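Side-chain contact in heme peroxidase (Bacteroides thetaiotaomicron, PDB 2GVK), which probably uses a bound heme and hydrogen peroxide to oxidise substrates such as dyes, as a member of the dye-decolorizing peroxidase family: residues I175-E178 with F182-G185. Numbering follows the deposited sequence.
Sequences IGEE and FAGG
With chi1 at -62°, I175 sets CG1 anti to its own carbonyl carbon and CG2 anti to its backbone N, laying both branches against the turn F182-G185. I175 CD1 ends 3.8 Å from G185 C, while I175 CG2 lies 3.8 Å from F182 O. A beta-branched isoleucine suits this buried place, because its two arms cover backbone at both ends of the turn. Cutting I175 back to an alanine is likely to open a gap over F182 O and the G185 carbonyl. Two backbone bonds tie I175 to the turn: I175 N gives its hydrogen to G185 O (2.8 Å), and I175 O accepts from G184 N (2.9 Å). E177, its chain bent at chi2, brings OE2 to 3.4 Å from A183 CB, a van der Waals contact. Within 175-178, G176 N donates to E178 OE2 from above the carboxylate plane, and a CB on G176 would clash with E178 OE1. G184, with phi at 94°, holds the third position, where a side chain would jam against the preceding carbonyl; G185 N to F182 O (3.0 Å) closes the turn. This type II beta turn lies between helix 169-173 and strand 186-195, in the C-terminal half of the ferredoxin-like dimeric alpha-beta barrel fold of dye-decolorizing peroxidases.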
ATOM      1  N   ILE A 175      25.233 -19.021 -15.587  1.00 12.83           N
ATOM      2  CA  ILE A 175      26.466 -19.686 -16.010  1.00 13.35           C
ATOM      3  C   ILE A 175      27.606 -19.346 -15.070  1.00 14.08           C
ATOM      4  O   ILE A 175      27.825 -18.166 -14.725  1.00 13.73           O
ATOM      5  CB  ILE A 175      26.849 -19.258 -17.436  1.00 13.12           C
ATOM      6  CG1 ILE A 175      25.768 -19.674 -18.435  1.00 12.31           C
ATOM      7  CG2 ILE A 175      28.209 -19.858 -17.846  1.00 12.74           C
ATOM      8  CD1 ILE A 175      25.929 -19.033 -19.823  1.00 12.41           C
ATOM      9  N   GLY A 176      28.349 -20.375 -14.659  1.00 15.05           N
ATOM     10  CA  GLY A 176      29.514 -20.194 -13.811  1.00 16.13           C
ATOM     11  C   GLY A 176      30.837 -20.469 -14.514  1.00 16.90           C
ATOM     12  O   GLY A 176      30.968 -20.336 -15.742  1.00 16.92           O
ATOM     13  N   GLU A 177      31.816 -20.884 -13.742  1.00 17.87           N
ATOM     14  CA  GLU A 177      33.162 -20.981 -14.252  1.00 18.71           C
ATOM     15  C   GLU A 177      33.377 -22.172 -15.220  1.00 18.67           C
ATOM     16  O   GLU A 177      34.411 -22.246 -15.877  1.00 18.99           O
ATOM     17  CB  GLU A 177      34.154 -20.997 -13.095  1.00 19.22           C
ATOM     18  CG  GLU A 177      34.207 -19.608 -12.362  1.00 23.77           C
ATOM     19  CD  GLU A 177      34.601 -18.433 -13.316  1.00 27.60           C
ATOM     20  OE1 GLU A 177      35.791 -18.356 -13.705  1.00 33.91           O
ATOM     21  OE2 GLU A 177      33.735 -17.584 -13.627  1.00 29.65           O
ATOM     22  N   GLU A 178      32.361 -23.034 -15.357  1.00 18.29           N
ATOM     23  CA  GLU A 178      32.376 -24.099 -16.365  1.00 18.10           C
ATOM     24  C   GLU A 178      32.392 -23.531 -17.817  1.00 17.92           C
ATOM     25  O   GLU A 178      32.694 -24.250 -18.765  1.00 18.35           O
ATOM     26  CB  GLU A 178      31.177 -25.039 -16.176  1.00 18.32           C
ATOM     27  CG  GLU A 178      29.800 -24.433 -16.588  1.00 19.38           C
ATOM     28  CD  GLU A 178      29.169 -23.546 -15.502  1.00 21.60           C
ATOM     29  OE1 GLU A 178      29.789 -23.374 -14.424  1.00 21.73           O
ATOM     30  OE2 GLU A 178      28.007 -23.067 -15.717  1.00 22.01           O
ATOM     31  N   PHE A 182      31.672 -16.587 -20.333  1.00 13.62           N
ATOM     32  CA  PHE A 182      30.262 -16.165 -20.332  1.00 12.93           C
ATOM     33  C   PHE A 182      29.610 -16.296 -18.977  1.00 12.74           C
ATOM     34  O   PHE A 182      28.391 -16.192 -18.859  1.00 12.59           O
ATOM     35  CB  PHE A 182      29.488 -16.946 -21.388  1.00 12.55           C
ATOM     36  CG  PHE A 182      29.997 -16.715 -22.781  1.00 13.02           C
ATOM     37  CD1 PHE A 182      29.709 -15.522 -23.437  1.00 11.52           C
ATOM     38  CD2 PHE A 182      30.901 -17.581 -23.349  1.00 12.40           C
ATOM     39  CE1 PHE A 182      30.254 -15.250 -24.660  1.00 13.41           C
ATOM     40  CE2 PHE A 182      31.448 -17.317 -24.575  1.00 12.29           C
ATOM     41  CZ  PHE A 182      31.123 -16.141 -25.237  1.00 14.35           C
ATOM     42  N   ALA A 183      30.428 -16.410 -17.943  1.00 12.62           N
ATOM     43  CA  ALA A 183      29.931 -16.459 -16.590  1.00 12.52           C
ATOM     44  C   ALA A 183      29.123 -15.211 -16.298  1.00 12.35           C
ATOM     45  O   ALA A 183      29.503 -14.099 -16.697  1.00 12.69           O
ATOM     46  CB  ALA A 183      31.090 -16.593 -15.597  1.00 12.81           C
ATOM     47  N   GLY A 184      28.021 -15.385 -15.580  1.00 11.97           N
ATOM     48  CA  GLY A 184      27.087 -14.282 -15.326  1.00 11.75           C
ATOM     49  C   GLY A 184      25.957 -14.247 -16.346  1.00 11.67           C
ATOM     50  O   GLY A 184      25.009 -13.497 -16.195  1.00 11.97           O
ATOM     51  N   GLY A 185      26.083 -15.037 -17.418  1.00 11.46           N
ATOM     52  CA  GLY A 185      25.037 -15.126 -18.423  1.00 11.46           C
ATOM     53  C   GLY A 185      24.009 -16.207 -18.065  1.00 11.40           C
ATOM     54  O   GLY A 185      24.121 -16.881 -17.023  1.00 11.47           O
TER